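Local coordinates for protein Apc35852 (Geobacillus stearothermophilus, PDB 1U9C) that is of unknown function but belongs to the DJ-1/PfpI family, whose members include chaperones and cysteine proteases, and probably acts through a reactive cysteine, at residues 5-14 and 42-52; 27-38 and 206-217. All blocks are in the same frame, centred on the assembly; numbering follows the deposited sequence.

Contact 1: residues 5-14 and 42-52; sequences SKRVLMVVTN and GYDVKVASIQG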
# COMPACT_ATOMS: atom_id res chain seq x y z
N SER A 5 -1.89 -4.92 -22.44
CA SER A 5 -1.35 -5.21 -21.14
C SER A 5 -2.21 -4.77 -19.99
O SER A 5 -2.93 -3.80 -20.07
CB SER A 5 -0.02 -4.51 -20.97
OG SER A 5 -0.21 -3.11 -20.95
N LYS A 6 -2.12 -5.52 -18.92
CA LYS A 6 -2.74 -5.12 -17.66
C LYS A 6 -2.12 -3.81 -17.18
O LYS A 6 -0.95 -3.49 -17.45
CB LYS A 6 -2.50 -6.24 -16.65
CG LYS A 6 -3.15 -7.58 -16.99
CD LYS A 6 -4.67 -7.50 -16.89
CE LYS A 6 -5.37 -8.85 -17.20
NZ LYS A 6 -6.81 -8.70 -17.34
N ARG A 7 -2.91 -3.09 -16.41
CA ARG A 7 -2.57 -1.77 -15.92
C ARG A 7 -2.67 -1.78 -14.41
O ARG A 7 -3.65 -2.22 -13.82
CB ARG A 7 -3.48 -0.69 -16.47
CG ARG A 7 -3.56 -0.54 -18.00
CD ARG A 7 -4.33 0.67 -18.47
NE ARG A 7 -3.68 1.93 -18.08
CZ ARG A 7 -4.29 3.04 -17.61
NH1 ARG A 7 -5.59 3.13 -17.36
NH2 ARG A 7 -3.52 4.10 -17.34
N VAL A 8 -1.65 -1.26 -13.77
CA VAL A 8 -1.53 -1.20 -12.31
C VAL A 8 -1.40 0.26 -11.87
O VAL A 8 -0.55 0.99 -12.37
CB VAL A 8 -0.35 -2.03 -11.75
CG1 VAL A 8 -0.28 -1.95 -10.27
CG2 VAL A 8 -0.46 -3.47 -12.20
N LEU A 9 -2.22 0.65 -10.91
CA LEU A 9 -2.14 1.97 -10.28
C LEU A 9 -1.38 1.81 -8.96
O LEU A 9 -1.80 1.03 -8.10
CB LEU A 9 -3.54 2.50 -9.99
CG LEU A 9 -3.61 3.82 -9.22
CD1 LEU A 9 -3.01 4.96 -10.02
CD2 LEU A 9 -5.05 4.10 -8.82
N MET A 10 -0.28 2.53 -8.78
CA MET A 10 0.43 2.54 -7.50
C MET A 10 0.24 3.86 -6.80
O MET A 10 0.33 4.88 -7.50
CB MET A 10 1.92 2.27 -7.71
CG MET A 10 2.17 0.90 -8.38
SD MET A 10 3.92 0.43 -8.48
CE MET A 10 4.24 -0.04 -6.78
N VAL A 11 -0.09 3.85 -5.51
CA VAL A 11 -0.35 5.11 -4.81
C VAL A 11 0.50 5.14 -3.56
O VAL A 11 0.46 4.24 -2.73
CB VAL A 11 -1.83 5.25 -4.44
CG1 VAL A 11 -2.08 6.64 -3.85
CG2 VAL A 11 -2.75 5.05 -5.63
N VAL A 12 1.29 6.21 -3.42
CA VAL A 12 2.17 6.39 -2.29
C VAL A 12 1.87 7.70 -1.52
O VAL A 12 1.25 8.63 -1.99
CB VAL A 12 3.67 6.36 -2.72
CG1 VAL A 12 3.96 5.04 -3.39
CG2 VAL A 12 4.02 7.54 -3.65
N THR A 13 2.38 7.70 -0.27
CA THR A 13 2.27 8.85 0.65
C THR A 13 3.15 10.01 0.23
O THR A 13 4.13 9.87 -0.50
CB THR A 13 2.65 8.36 2.06
OG1 THR A 13 2.41 9.39 3.05
CG2 THR A 13 4.12 8.03 2.19
N ASN A 14 2.77 11.19 0.70
CA ASN A 14 3.60 12.37 0.65
C ASN A 14 3.86 12.95 2.05
O ASN A 14 4.40 14.06 2.14
CB ASN A 14 2.99 13.49 -0.19
CG ASN A 14 2.64 13.05 -1.58
OD1 ASN A 14 1.58 12.49 -1.78
ND2 ASN A 14 3.53 13.30 -2.57
N GLY A 42 5.72 -6.46 -17.97
CA GLY A 42 5.20 -5.69 -19.08
C GLY A 42 3.92 -4.93 -18.81
O GLY A 42 3.25 -4.50 -19.72
N TYR A 43 3.59 -4.76 -17.54
CA TYR A 43 2.42 -4.03 -17.20
C TYR A 43 2.59 -2.53 -17.41
O TYR A 43 3.71 -2.00 -17.35
CB TYR A 43 2.02 -4.28 -15.75
CG TYR A 43 1.70 -5.72 -15.39
CD1 TYR A 43 1.28 -6.67 -16.34
CD2 TYR A 43 1.79 -6.12 -14.06
CE1 TYR A 43 0.96 -7.99 -15.95
CE2 TYR A 43 1.49 -7.39 -13.69
CZ TYR A 43 1.08 -8.33 -14.61
OH TYR A 43 0.77 -9.63 -14.24
N ASP A 44 1.49 -1.86 -17.61
CA ASP A 44 1.42 -0.38 -17.72
C ASP A 44 1.18 0.15 -16.30
O ASP A 44 0.07 0.06 -15.82
CB ASP A 44 0.27 0.01 -18.63
CG ASP A 44 0.05 1.52 -18.78
OD1 ASP A 44 0.92 2.31 -18.35
OD2 ASP A 44 -0.97 2.00 -19.38
N VAL A 45 2.19 0.74 -15.69
CA VAL A 45 2.10 1.19 -14.29
C VAL A 45 1.96 2.70 -14.22
O VAL A 45 2.77 3.43 -14.77
CB VAL A 45 3.35 0.77 -13.51
CG1 VAL A 45 3.19 1.14 -12.10
CG2 VAL A 45 3.60 -0.74 -13.65
N LYS A 46 0.93 3.17 -13.55
CA LYS A 46 0.75 4.59 -13.26
C LYS A 46 1.19 4.83 -11.84
O LYS A 46 0.72 4.18 -10.89
CB LYS A 46 -0.71 5.05 -13.38
CG LYS A 46 -0.84 6.55 -13.09
CD LYS A 46 -2.16 7.16 -13.45
CE LYS A 46 -2.19 8.61 -13.15
NZ LYS A 46 -3.46 9.24 -13.68
N VAL A 47 2.13 5.74 -11.67
CA VAL A 47 2.67 6.10 -10.37
C VAL A 47 2.06 7.38 -9.83
O VAL A 47 2.27 8.42 -10.40
CB VAL A 47 4.22 6.24 -10.44
CG1 VAL A 47 4.78 6.52 -9.07
CG2 VAL A 47 4.87 4.97 -11.00
N ALA A 48 1.23 7.25 -8.82
CA ALA A 48 0.54 8.36 -8.20
C ALA A 48 0.93 8.53 -6.74
O ALA A 48 1.38 7.60 -6.07
CB ALA A 48 -0.97 8.22 -8.34
N SER A 49 0.70 9.72 -6.26
CA SER A 49 0.77 10.00 -4.82
C SER A 49 -0.42 10.86 -4.45
O SER A 49 -1.14 11.40 -5.29
CB SER A 49 2.11 10.58 -4.42
OG SER A 49 2.27 11.90 -4.98
N ILE A 50 -0.64 11.03 -3.15
CA ILE A 50 -1.73 11.87 -2.70
C ILE A 50 -1.60 13.28 -3.31
O ILE A 50 -2.60 13.88 -3.77
CB ILE A 50 -1.75 11.86 -1.17
CG1 ILE A 50 -2.02 10.49 -0.58
CG2 ILE A 50 -2.74 12.96 -0.66
CD1 ILE A 50 -3.30 9.82 -1.01
N GLN A 51 -0.40 13.86 -3.27
CA GLN A 51 -0.17 15.22 -3.74
C GLN A 51 0.36 15.41 -5.11
O GLN A 51 0.27 16.52 -5.65
CB GLN A 51 0.80 15.93 -2.80
CG GLN A 51 0.32 15.97 -1.35
CD GLN A 51 -0.80 16.89 -1.13
OE1 GLN A 51 -1.95 16.60 -1.54
NE2 GLN A 51 -0.50 18.02 -0.48
N GLY A 52 0.90 14.35 -5.70
CA GLY A 52 1.69 14.46 -6.89
C GLY A 52 3.06 14.99 -6.58
O GLY A 52 3.36 15.39 -5.45
O HOH W 1 -0.47 4.59 -17.14
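Arg7 and Asp44 lie side by side and point the same way from paired positions of two neighbouring strands. NE of Arg7 gives a salt-bridging hydrogen bond to OD2 of Asp44 (3.0 Å), which it meets from above the carboxylate, the two planes 42° apart. A water at the guanidinium edge accepts from NH2 of Arg7 and donates to OD1 of Asp44, so both carboxylate oxygens are engaged; NH1 goes to Gly89 O. On the same face the Leu9 and Lys46 side chains lie alongside each other, CD1 of Leu9 4.1 Å from CB of Lys46, while the ammonium continues to Asp86. Strands 7-12 and 44-49 are parallel neighbours in the central sheet of this DJ-1/PfpI α/β fold, their backbone ladder running from Asp44 N to Lys6 O (2.9 Å) as far as Ile50 N to Val12 O. The opposite face, that of Val8, Met10, Val45 and Val47, is mostly apolar: with CG of Met10 beside the backbone N (chi1 -60°), both CG and SD reach CG1 of Val45, SD at 3.8 Å. Just before strand 44-49 the Tyr43 ring lies obliquely to CG2 of Val8, CD2 at 3.9 Å. Beyond the strands the Asn14 amide bridges to Ser49 and Gln51: ND2 donates in its plane to Ser49 OG (3.1 Å), and OD1 receives Gln51 N at 2.8 Å from above that plane; Ser49 OG also bonds Thr79.

Contact 2: residues 27-38 and 206-217; sequences WLEEFAVPYLVF and PQSSRSTAEKVV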
# COMPACT_ATOMS: atom_id res chain seq x y z
N TRP A 27 8.20 4.13 2.41
CA TRP A 27 9.25 3.15 2.60
C TRP A 27 9.69 2.66 1.22
O TRP A 27 8.96 1.91 0.57
CB TRP A 27 8.78 1.94 3.44
CG TRP A 27 9.91 1.17 3.94
CD1 TRP A 27 10.57 0.15 3.30
CD2 TRP A 27 10.63 1.41 5.15
NE1 TRP A 27 11.64 -0.28 4.07
CE2 TRP A 27 11.69 0.50 5.19
CE3 TRP A 27 10.47 2.32 6.20
CZ2 TRP A 27 12.58 0.47 6.24
CZ3 TRP A 27 11.37 2.28 7.24
CH2 TRP A 27 12.38 1.39 7.26
N LEU A 28 10.85 3.10 0.78
CA LEU A 28 11.27 2.96 -0.61
C LEU A 28 11.08 1.56 -1.18
O LEU A 28 10.48 1.40 -2.27
CB LEU A 28 12.69 3.48 -0.78
CG LEU A 28 13.22 3.33 -2.19
CD1 LEU A 28 12.41 4.05 -3.27
CD2 LEU A 28 14.67 3.83 -2.18
N GLU A 29 11.54 0.52 -0.50
CA GLU A 29 11.51 -0.80 -1.07
C GLU A 29 10.10 -1.23 -1.42
O GLU A 29 9.88 -2.05 -2.32
CB GLU A 29 12.15 -1.83 -0.08
CG GLU A 29 12.03 -3.29 -0.49
CD GLU A 29 12.62 -4.28 0.48
OE1 GLU A 29 12.94 -3.93 1.64
OE2 GLU A 29 12.70 -5.45 0.02
N GLU A 30 9.14 -0.82 -0.61
CA GLU A 30 7.76 -1.22 -0.79
C GLU A 30 7.12 -0.72 -2.06
O GLU A 30 6.12 -1.27 -2.51
CB GLU A 30 6.94 -0.85 0.43
CG GLU A 30 7.36 -1.64 1.68
CD GLU A 30 6.76 -1.17 2.93
OE1 GLU A 30 5.88 -0.37 2.95
OE2 GLU A 30 7.30 -1.69 3.98
N PHE A 31 7.67 0.36 -2.60
CA PHE A 31 7.36 0.84 -3.95
C PHE A 31 8.29 0.20 -4.99
O PHE A 31 7.82 -0.32 -6.00
CB PHE A 31 7.50 2.36 -4.03
CG PHE A 31 7.31 2.89 -5.40
CD1 PHE A 31 6.05 3.02 -5.95
CD2 PHE A 31 8.40 3.17 -6.23
CE1 PHE A 31 5.89 3.46 -7.26
CE2 PHE A 31 8.24 3.62 -7.50
CZ PHE A 31 7.00 3.75 -8.02
N ALA A 32 9.59 0.26 -4.74
CA ALA A 32 10.55 -0.06 -5.79
C ALA A 32 10.50 -1.54 -6.19
O ALA A 32 10.55 -1.87 -7.38
CB ALA A 32 11.97 0.31 -5.37
N VAL A 33 10.42 -2.47 -5.24
CA VAL A 33 10.44 -3.87 -5.60
C VAL A 33 9.16 -4.24 -6.39
O VAL A 33 9.24 -4.85 -7.45
CB VAL A 33 10.67 -4.72 -4.36
CG1 VAL A 33 10.18 -6.15 -4.54
CG2 VAL A 33 12.15 -4.65 -3.94
N PRO A 34 7.97 -3.89 -5.92
CA PRO A 34 6.78 -4.11 -6.72
C PRO A 34 6.81 -3.43 -8.09
O PRO A 34 6.38 -4.04 -9.08
CB PRO A 34 5.64 -3.62 -5.80
CG PRO A 34 6.20 -3.87 -4.44
CD PRO A 34 7.62 -3.42 -4.57
N TYR A 35 7.25 -2.19 -8.13
CA TYR A 35 7.31 -1.45 -9.41
C TYR A 35 8.16 -2.27 -10.41
O TYR A 35 7.72 -2.47 -11.55
CB TYR A 35 7.94 -0.08 -9.15
CG TYR A 35 8.09 0.81 -10.40
CD1 TYR A 35 7.05 1.54 -10.83
CD2 TYR A 35 9.27 0.88 -11.09
CE1 TYR A 35 7.16 2.35 -11.95
CE2 TYR A 35 9.38 1.72 -12.22
CZ TYR A 35 8.32 2.44 -12.58
OH TYR A 35 8.42 3.28 -13.71
N LEU A 36 9.31 -2.74 -9.98
CA LEU A 36 10.20 -3.48 -10.88
C LEU A 36 9.52 -4.79 -11.30
O LEU A 36 9.59 -5.19 -12.48
CB LEU A 36 11.55 -3.78 -10.17
CG LEU A 36 12.60 -4.64 -10.88
CD1 LEU A 36 13.03 -3.91 -12.13
CD2 LEU A 36 13.79 -4.99 -10.02
N VAL A 37 8.89 -5.55 -10.38
CA VAL A 37 8.15 -6.76 -10.73
C VAL A 37 7.12 -6.47 -11.80
O VAL A 37 7.02 -7.19 -12.83
CB VAL A 37 7.47 -7.40 -9.45
CG1 VAL A 37 6.41 -8.48 -9.83
CG2 VAL A 37 8.51 -7.98 -8.49
N PHE A 38 6.31 -5.41 -11.60
CA PHE A 38 5.27 -5.09 -12.58
C PHE A 38 5.83 -4.65 -13.93
O PHE A 38 5.33 -5.05 -14.98
CB PHE A 38 4.32 -4.04 -11.99
CG PHE A 38 3.62 -4.46 -10.72
CD1 PHE A 38 3.25 -5.76 -10.47
CD2 PHE A 38 3.33 -3.50 -9.76
CE1 PHE A 38 2.62 -6.12 -9.31
CE2 PHE A 38 2.70 -3.87 -8.60
CZ PHE A 38 2.35 -5.18 -8.38
N PRO A 206 8.43 -4.67 5.14
CA PRO A 206 9.23 -4.44 3.94
C PRO A 206 9.69 -5.72 3.30
O PRO A 206 9.75 -5.83 2.10
CB PRO A 206 10.42 -3.59 4.46
CG PRO A 206 9.90 -2.91 5.60
CD PRO A 206 8.91 -3.86 6.27
N GLN A 207 9.96 -6.70 4.14
CA GLN A 207 10.39 -8.01 3.69
C GLN A 207 9.32 -8.80 2.93
O GLN A 207 9.63 -9.85 2.31
CB GLN A 207 10.85 -8.85 4.91
CG GLN A 207 12.04 -8.28 5.72
CD GLN A 207 11.74 -7.09 6.63
OE1 GLN A 207 10.60 -6.78 6.96
NE2 GLN A 207 12.81 -6.43 7.11
N SER A 208 8.08 -8.32 2.97
CA SER A 208 6.96 -8.93 2.24
C SER A 208 6.67 -8.27 0.88
O SER A 208 5.67 -8.66 0.25
CB SER A 208 5.72 -8.79 3.11
OG SER A 208 5.95 -9.31 4.41
N SER A 209 7.46 -7.28 0.47
CA SER A 209 7.15 -6.50 -0.74
C SER A 209 7.10 -7.36 -1.97
O SER A 209 6.14 -7.30 -2.76
CB SER A 209 8.16 -5.39 -0.92
OG SER A 209 8.16 -4.48 0.18
N ARG A 210 8.09 -8.20 -2.17
CA ARG A 210 8.14 -9.03 -3.32
C ARG A 210 7.00 -10.05 -3.42
O ARG A 210 6.33 -10.17 -4.45
CB ARG A 210 9.48 -9.74 -3.46
CG ARG A 210 9.61 -10.44 -4.76
CD ARG A 210 11.04 -11.02 -5.00
NE ARG A 210 11.98 -9.90 -4.95
CZ ARG A 210 12.36 -9.14 -5.99
NH1 ARG A 210 11.95 -9.40 -7.24
NH2 ARG A 210 13.21 -8.15 -5.76
N SER A 211 6.70 -10.73 -2.31
CA SER A 211 5.69 -11.76 -2.31
C SER A 211 4.32 -11.17 -2.53
O SER A 211 3.48 -11.75 -3.20
CB SER A 211 5.69 -12.63 -1.04
OG SER A 211 5.37 -11.93 0.14
N THR A 212 4.11 -9.97 -2.01
CA THR A 212 2.84 -9.27 -2.22
C THR A 212 2.69 -8.99 -3.69
O THR A 212 1.62 -9.25 -4.28
CB THR A 212 2.78 -7.96 -1.37
OG1 THR A 212 2.96 -8.29 0.02
CG2 THR A 212 1.39 -7.33 -1.43
N ALA A 213 3.71 -8.43 -4.30
CA ALA A 213 3.67 -8.16 -5.73
C ALA A 213 3.45 -9.41 -6.55
O ALA A 213 2.72 -9.39 -7.53
CB ALA A 213 4.93 -7.44 -6.19
N GLU A 214 4.05 -10.53 -6.16
CA GLU A 214 3.90 -11.76 -6.92
C GLU A 214 2.49 -12.32 -6.81
O GLU A 214 1.96 -12.97 -7.75
CB GLU A 214 4.96 -12.78 -6.51
CG GLU A 214 6.39 -12.35 -6.84
CD GLU A 214 6.69 -12.23 -8.33
OE1 GLU A 214 5.86 -12.68 -9.16
OE2 GLU A 214 7.78 -11.70 -8.69
N LYS A 215 1.82 -12.10 -5.70
CA LYS A 215 0.41 -12.44 -5.61
C LYS A 215 -0.46 -11.63 -6.56
O LYS A 215 -1.42 -12.15 -7.12
CB LYS A 215 -0.14 -12.34 -4.16
CG LYS A 215 0.30 -13.49 -3.22
CD LYS A 215 -0.07 -13.26 -1.74
CE LYS A 215 0.19 -14.49 -0.88
NZ LYS A 215 1.66 -14.79 -0.70
N VAL A 216 -0.13 -10.34 -6.71
CA VAL A 216 -0.83 -9.48 -7.68
C VAL A 216 -0.64 -10.03 -9.06
O VAL A 216 -1.59 -10.15 -9.82
CB VAL A 216 -0.40 -8.02 -7.53
CG1 VAL A 216 -0.99 -7.16 -8.61
CG2 VAL A 216 -0.80 -7.51 -6.14
N VAL A 217 0.59 -10.36 -9.41
CA VAL A 217 0.88 -10.91 -10.73
C VAL A 217 0.06 -12.18 -10.99
O VAL A 217 -0.54 -12.33 -12.02
CB VAL A 217 2.43 -11.22 -10.91
CG1 VAL A 217 2.70 -12.04 -12.15
CG2 VAL A 217 3.23 -9.93 -10.91
O HOH W 2 10.53 -8.12 -0.52
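Two roughly parallel helices of the DJ-1/PfpI fold, 28-38 and 209-217, pack here at 37° with their axes 8.5 Å apart. At their N-terminal ends CG of Pro206 sits over one face of the Trp27 indole in a CH-pi contact, 3.9 Å from the five-membered ring centroid. With an alanine at Trp27, the Pro206 ring would probably lose its aromatic cover, and a gap is likely to open beside CG. Glu30 OE2 lies 3.3 Å from the same CG of Pro206 and close to the oxidised Cys129, a 3-sulfinoalanine. Ser209 is a knob among Glu29, Glu30, Val33 and Pro34; its hydroxyl donates back to Pro206 O at 2.8 Å, so its polar need is met within its own segment. Val33 lays CG1 over a face of the Arg210 guanidinium. Next along, CB of Ala213 rests 3.9 Å from CB of Pro34. Val37 is the second knob, held by Arg210, Ala213, Glu214 and Val217. Phe38 crosses Val216 at about a right angle. Ser209 and Ala213 present little bulk at the close approach of this helix pair, packed on one side of the central sheet with Glu30 beside the cysteine site, consistent with the glutamate next to the reactive cysteine in the DJ-1/PfpI fold.

How the contacts relate
From the N terminus, strand 7-12 leads through a segment holding the short strand 22-23 into helix 28-40, and the chain then returns as strand 44-49 beside the first strand. Contact 1 thereby closes a beta-alpha-beta crossover. Contact 2 starts from the helix inside that crossover and closes a far longer loop, since helix 209-221 follows 167 intervening residues that include all the other strands of the central sheet. The segments alternate along the chain, so the two closures cross. They also touch: Phe31 packs on Met10 and Val47, Tyr35 on Val47, and Phe38 O probably accepts a hydrogen bond from Tyr43 N. Together they tie the C-terminal helix to the N-terminal strands through helix 28-40.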